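Cytosine deaminase (Klebsiella pneumoniae, PDB 4R85) probably catalyses the iron-dependent hydrolytic deamination of cytosine and 5-methylcytosine, as a member of the amidohydrolase family. Local coordinates at residues I57-T62 with K101-L106; Q112-H117 with I142-V147. All coordinates share one frame; numbering follows the deposited sequence.

Contact 1 (I57-T62 with K101-L106); sequences IHLDAT and KTIGML. With FE2 (Fe (II) ion), chain H; 17E (5-methylcytosine), chain G.
T102 lays its methyl CG2 against the end of L59, whose CD2 comes to 3.7 Å from it, while its hydroxyl turns to T62. The two threonines meet tip to tip, joined by a hydrogen bond, T62 OG1 to T102 OG1, 2.7 Å. With chi1 at -169°, T62 turns OG1 away from its own N, toward T102 and the carbonyl of I310, giving the buried hydroxyl two polar partners. L59 and I103 cross at about a right angle, with L59 CD1 4.0 Å from I103 CG1. I57 adds a looser apolar touch, its CD1 4.3 Å from L106 CD1. In the TIM barrel of the amidohydrolases this pairs the loop that follows strand 47-57 with helix 92-108 on the outside of the barrel. The same loop carries H58 inward: its NE2 binds the ferrous iron at 2.3 Å, in a site completed by H56, H209, H241 and D308. Over one face of the H58 ring, offset toward the rim, lies methyl CM5 of 5-methylcytosine, 3.4 Å from H58 CD2. R98 of the helix also reaches back to the loop, bonding the carbonyls of D60 and T62.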
loop_
_atom_site.group_PDB
_atom_site.type_symbol
_atom_site.label_atom_id
_atom_site.label_comp_id
_atom_site.label_asym_id
_atom_site.label_seq_id
_atom_site.Cartn_x
_atom_site.Cartn_y
_atom_site.Cartn_z
ATOM N N ILE A 57 5.045 -14.112 10.481
ATOM C CA ILE A 57 3.586 -14.152 10.413
ATOM C C ILE A 57 3.094 -14.938 11.620
ATOM O O ILE A 57 3.847 -15.744 12.168
ATOM C CB ILE A 57 3.125 -14.804 9.088
ATOM C CG1 ILE A 57 1.605 -14.710 8.919
ATOM C CG2 ILE A 57 3.645 -16.246 8.976
ATOM C CD1 ILE A 57 1.156 -14.837 7.460
ATOM N N HIS A 58 1.859 -14.678 12.060
ATOM C CA HIS A 58 1.270 -15.412 13.173
ATOM C C HIS A 58 0.190 -16.347 12.662
ATOM O O HIS A 58 -0.998 -15.985 12.647
ATOM C CB HIS A 58 0.646 -14.460 14.194
ATOM C CG HIS A 58 1.631 -13.538 14.845
ATOM N ND1 HIS A 58 2.060 -13.706 16.143
ATOM C CD2 HIS A 58 2.253 -12.428 14.384
ATOM C CE1 HIS A 58 2.911 -12.747 16.454
ATOM N NE2 HIS A 58 3.047 -11.960 15.403
ATOM N N LEU A 59 0.593 -17.546 12.258
ATOM C CA LEU A 59 -0.350 -18.515 11.689
ATOM C C LEU A 59 -1.347 -19.073 12.698
ATOM O O LEU A 59 -2.416 -19.541 12.314
ATOM C CB LEU A 59 0.392 -19.668 11.010
ATOM C CG LEU A 59 1.114 -19.289 9.722
ATOM C CD1 LEU A 59 1.795 -20.502 9.114
ATOM C CD2 LEU A 59 0.130 -18.649 8.742
ATOM N N ASP A 60 -1.015 -19.040 13.982
ATOM C CA ASP A 60 -1.965 -19.547 14.969
ATOM C C ASP A 60 -3.200 -18.652 15.070
ATOM O O ASP A 60 -4.307 -19.135 15.312
ATOM C CB ASP A 60 -1.315 -19.792 16.344
ATOM C CG ASP A 60 -0.743 -18.527 16.978
ATOM O OD1 ASP A 60 -0.595 -18.527 18.219
ATOM O OD2 ASP A 60 -0.439 -17.546 16.258
ATOM N N ALA A 61 -3.009 -17.355 14.842
ATOM C CA ALA A 61 -4.088 -16.379 15.005
ATOM C C ALA A 61 -4.754 -15.990 13.690
ATOM O O ALA A 61 -5.750 -15.272 13.682
ATOM C CB ALA A 61 -3.577 -15.130 15.722
ATOM N N THR A 62 -4.221 -16.479 12.577
ATOM C CA THR A 62 -4.724 -16.065 11.268
ATOM C C THR A 62 -6.214 -16.401 11.064
ATOM O O THR A 62 -6.703 -17.433 11.529
ATOM C CB THR A 62 -3.862 -16.659 10.126
ATOM O OG1 THR A 62 -4.211 -16.036 8.887
ATOM C CG2 THR A 62 -4.085 -18.164 10.024
ATOM N N LYS A 101 -5.229 -22.737 5.111
ATOM C CA LYS A 101 -5.821 -21.770 4.191
ATOM C C LYS A 101 -4.896 -20.581 3.931
ATOM O O LYS A 101 -4.745 -20.123 2.796
ATOM C CB LYS A 101 -7.160 -21.281 4.730
ATOM C CG LYS A 101 -7.799 -20.195 3.886
ATOM C CD LYS A 101 -9.273 -20.037 4.232
ATOM C CE LYS A 101 -9.864 -18.784 3.602
ATOM N NZ LYS A 101 -11.336 -18.711 3.866
ATOM N N THR A 102 -4.274 -20.080 4.989
ATOM C CA THR A 102 -3.403 -18.917 4.874
ATOM C C THR A 102 -2.088 -19.292 4.176
ATOM O O THR A 102 -1.539 -18.520 3.388
ATOM C CB THR A 102 -3.175 -18.280 6.257
ATOM O OG1 THR A 102 -4.399 -17.677 6.692
ATOM C CG2 THR A 102 -2.106 -17.197 6.202
ATOM N N ILE A 103 -1.605 -20.498 4.443
ATOM C CA ILE A 103 -0.457 -21.015 3.716
ATOM C C ILE A 103 -0.769 -21.100 2.213
ATOM O O ILE A 103 0.079 -20.766 1.379
ATOM C CB ILE A 103 -0.013 -22.379 4.281
ATOM C CG1 ILE A 103 0.685 -22.175 5.633
ATOM C CG2 ILE A 103 0.922 -23.080 3.306
ATOM C CD1 ILE A 103 0.920 -23.458 6.400
ATOM N N GLY A 104 -1.989 -21.523 1.879
ATOM C CA GLY A 104 -2.462 -21.510 0.503
ATOM C C GLY A 104 -2.365 -20.141 -0.147
ATOM O O GLY A 104 -1.910 -20.021 -1.288
ATOM N N MET A 105 -2.775 -19.105 0.583
ATOM C CA MET A 105 -2.663 -17.729 0.097
ATOM C C MET A 105 -1.215 -17.342 -0.145
ATOM O O MET A 105 -0.914 -16.622 -1.099
ATOM C CB MET A 105 -3.225 -16.726 1.111
ATOM C CG MET A 105 -4.694 -16.861 1.463
ATOM S SD MET A 105 -5.101 -15.499 2.599
ATOM C CE MET A 105 -6.448 -16.262 3.502
ATOM N N LEU A 106 -0.324 -17.772 0.745
ATOM C CA LEU A 106 1.088 -17.413 0.613
ATOM C C LEU A 106 1.688 -18.100 -0.611
ATOM O O LEU A 106 2.434 -17.486 -1.371
ATOM C CB LEU A 106 1.876 -17.765 1.881
ATOM C CG LEU A 106 1.494 -17.000 3.156
ATOM C CD1 LEU A 106 2.046 -17.696 4.398
ATOM C CD2 LEU A 106 1.998 -15.557 3.079
HETATM FE FE FE2 H . 4.488 -10.162 15.106
HETATM N N1 17E G . 1.123 -10.169 18.975
HETATM C C2 17E G . 1.995 -9.177 19.157
HETATM O O2 17E G . 2.548 -8.986 20.397
HETATM N N3 17E G . 2.348 -8.362 18.157
HETATM C C4 17E G . 1.821 -8.523 16.932
HETATM N N4 17E G . 2.205 -7.646 15.872
HETATM C C5 17E G . 0.905 -9.549 16.693
HETATM C C6 17E G . 0.571 -10.376 17.762
HETATM C CM5 17E G . 0.312 -9.744 15.334
#

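Contact 2 (Q112-H117 with I142-V147); sequences QHVRTH and IDLQIV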
loop_
_atom_site.group_PDB
_atom_site.type_symbol
_atom_site.label_atom_id
_atom_site.label_comp_id
_atom_site.label_asym_id
_atom_site.label_seq_id
_atom_site.Cartn_x
_atom_site.Cartn_y
_atom_site.Cartn_z
ATOM N N GLN A 112 7.666 -19.512 -0.485
ATOM C CA GLN A 112 8.024 -20.903 -0.207
ATOM C C GLN A 112 8.748 -21.073 1.132
ATOM O O GLN A 112 9.067 -22.188 1.542
ATOM C CB GLN A 112 8.883 -21.476 -1.333
ATOM C CG GLN A 112 8.159 -21.656 -2.669
ATOM C CD GLN A 112 8.983 -22.465 -3.657
ATOM O OE1 GLN A 112 9.707 -23.381 -3.265
ATOM N NE2 GLN A 112 8.895 -22.115 -4.942
ATOM N N HIS A 113 9.037 -19.955 1.782
ATOM C CA HIS A 113 9.705 -19.957 3.076
ATOM C C HIS A 113 8.923 -19.096 4.057
ATOM O O HIS A 113 8.610 -17.937 3.780
ATOM C CB HIS A 113 11.145 -19.466 2.934
ATOM C CG HIS A 113 11.984 -20.355 2.075
ATOM N ND1 HIS A 113 12.525 -21.535 2.537
ATOM C CD2 HIS A 113 12.340 -20.260 0.772
ATOM C CE1 HIS A 113 13.197 -22.120 1.561
ATOM N NE2 HIS A 113 13.099 -21.368 0.478
ATOM N N VAL A 114 8.584 -19.681 5.201
ATOM C CA VAL A 114 7.727 -19.016 6.164
ATOM C C VAL A 114 8.246 -19.236 7.577
ATOM O O VAL A 114 8.601 -20.348 7.941
ATOM C CB VAL A 114 6.290 -19.585 6.099
ATOM C CG1 VAL A 114 5.388 -18.941 7.174
ATOM C CG2 VAL A 114 5.693 -19.403 4.712
ATOM N N ARG A 115 8.285 -18.175 8.373
ATOM C CA ARG A 115 8.550 -18.325 9.796
ATOM C C ARG A 115 7.318 -17.852 10.560
ATOM O O ARG A 115 6.931 -16.684 10.459
ATOM C CB ARG A 115 9.793 -17.533 10.212
ATOM C CG ARG A 115 10.037 -17.527 11.722
ATOM C CD ARG A 115 11.283 -16.712 12.074
ATOM N NE ARG A 115 12.513 -17.456 11.803
ATOM C CZ ARG A 115 13.725 -16.962 12.015
ATOM N NH1 ARG A 115 13.847 -15.723 12.479
ATOM N NH2 ARG A 115 14.805 -17.695 11.757
ATOM N N THR A 116 6.682 -18.760 11.297
ATOM C CA THR A 116 5.478 -18.391 12.026
ATOM C C THR A 116 5.779 -18.305 13.505
ATOM O O THR A 116 6.514 -19.130 14.041
ATOM C CB THR A 116 4.298 -19.377 11.800
ATOM O OG1 THR A 116 3.132 -18.878 12.467
ATOM C CG2 THR A 116 4.613 -20.764 12.349
ATOM N N HIS A 117 5.235 -17.283 14.154
ATOM C CA HIS A 117 5.225 -17.240 15.607
ATOM C C HIS A 117 3.977 -17.976 16.091
ATOM O O HIS A 117 2.930 -17.922 15.441
ATOM C CB HIS A 117 5.261 -15.785 16.101
ATOM C CG HIS A 117 6.523 -15.074 15.724
ATOM N ND1 HIS A 117 7.518 -14.790 16.634
ATOM C CD2 HIS A 117 6.982 -14.657 14.521
ATOM C CE1 HIS A 117 8.529 -14.208 16.008
ATOM N NE2 HIS A 117 8.228 -14.115 14.727
ATOM N N ILE A 142 5.770 -25.327 1.306
ATOM C CA ILE A 142 6.634 -24.367 1.985
ATOM C C ILE A 142 7.595 -25.031 2.959
ATOM O O ILE A 142 7.387 -26.162 3.387
ATOM C CB ILE A 142 5.804 -23.367 2.824
ATOM C CG1 ILE A 142 5.106 -24.104 3.972
ATOM C CG2 ILE A 142 4.809 -22.608 1.956
ATOM C CD1 ILE A 142 4.308 -23.196 4.913
ATOM N N ASP A 143 8.647 -24.302 3.312
ATOM C CA ASP A 143 9.511 -24.692 4.414
ATOM C C ASP A 143 9.148 -23.807 5.606
ATOM O O ASP A 143 9.406 -22.601 5.597
ATOM C CB ASP A 143 10.985 -24.518 4.035
ATOM C CG ASP A 143 11.425 -25.486 2.948
ATOM O OD1 ASP A 143 11.484 -25.087 1.762
ATOM O OD2 ASP A 143 11.706 -26.651 3.284
ATOM N N LEU A 144 8.537 -24.408 6.623
ATOM C CA LEU A 144 8.014 -23.646 7.756
ATOM C C LEU A 144 8.946 -23.666 8.965
ATOM O O LEU A 144 9.343 -24.733 9.426
ATOM C CB LEU A 144 6.645 -24.207 8.161
ATOM C CG LEU A 144 5.897 -23.504 9.302
ATOM C CD1 LEU A 144 5.572 -22.060 8.914
ATOM C CD2 LEU A 144 4.619 -24.273 9.647
ATOM N N GLN A 145 9.284 -22.487 9.485
ATOM C CA GLN A 145 9.954 -22.400 10.782
ATOM C C GLN A 145 8.962 -21.981 11.851
ATOM O O GLN A 145 8.082 -21.163 11.600
ATOM C CB GLN A 145 11.094 -21.390 10.743
ATOM C CG GLN A 145 12.213 -21.801 9.805
ATOM C CD GLN A 145 13.399 -20.854 9.878
ATOM O OE1 GLN A 145 13.450 -19.961 10.730
ATOM N NE2 GLN A 145 14.364 -21.050 8.985
ATOM N N ILE A 146 9.113 -22.526 13.050
ATOM C CA ILE A 146 8.182 -22.197 14.132
ATOM C C ILE A 146 8.868 -21.534 15.320
ATOM O O ILE A 146 9.825 -22.077 15.869
ATOM C CB ILE A 146 7.443 -23.449 14.620
ATOM C CG1 ILE A 146 6.539 -23.985 13.508
ATOM C CG2 ILE A 146 6.651 -23.142 15.893
ATOM C CD1 ILE A 146 6.146 -25.432 13.696
ATOM N N VAL A 147 8.353 -20.371 15.717
ATOM C CA VAL A 147 8.875 -19.626 16.857
ATOM C C VAL A 147 7.988 -19.810 18.098
ATOM O O VAL A 147 6.778 -19.564 18.044
ATOM C CB VAL A 147 8.921 -18.113 16.568
ATOM C CG1 VAL A 147 9.689 -17.379 17.682
ATOM C CG2 VAL A 147 9.550 -17.814 15.185
HETATM O O HOH W 1 12.066 -21.627 5.597
#
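The imidazole of H117 has V147 over one face: methyl CG2 stands 3.8 Å from the ring centroid and only 8° off the normal, a CH-pi contact. V147 CB stands over ND1, and CG1 lies out past the rim, 3.5 Å from H117 ND1. The H117 ring also meets the iron ligand H209 edge-to-face, and touches the rings of H56 and H58. The guanidinium of R115 is met at its edge by Q145, whose OE1 takes two bonds, from R115 NE at 2.9 Å and from R115 NH2 at 2.8 Å. Both are bent to 145° at the hydrogen, as expected when one oxygen is shared side-on by two donors; that oxygen lies practically in the guanidinium plane, while the amide is turned out of it. A bend at chi3 swings the arginine head over to Q145, and NH1 is left to a salt bridge with D207. Third of the flat groups, the H113 ring runs alongside D143 with planes 16° apart, and a water in the plane at its edge joins H113 ND1 to D143 O. The carboxylate of D143 has its salt bridge with R395.

Strands 111-119 and 143-149 are neighbouring parallel strands of the barrel, linked through helix 126-137 in a beta-alpha-beta unit. Their backbones are laced by bonds such as Q145 N to V114 O and T116 N to Q145 O, the latter 2.8 Å. H113, R115 and H117 share one sheet face with D143, Q145 and V147. On the other, which helix 126-137 covers in part, L144 CD1 touches both V114 CG1, at 3.6 Å, and T116 CG2, at 3.8 Å. T116 OG1 is hydrogen-bonded to I57 O and L59 N of the preceding strand and its loop.

Overall arrangement
Contact 1 closes along the chain before contact 2 opens, and helix 92-108 leads directly into strand 111-119. The centres of the two contacts are about 10 Å apart, and they touch: the backbone of I57 probably bonds to that of H117, and I57 packs on V114. Strand 111-119 sits between strand 47-57 and strand 143-149 in the barrel sheet, with contact 2 joining it to the latter and contact 1 seating the loop beyond the former against the outer helix. As a worked example of the TIM-barrel principle, the framework holds the active site where strands end: H58 binds iron, and H117's side chain, not a metal ligand, comes within about 5 Å of it (nearest atoms).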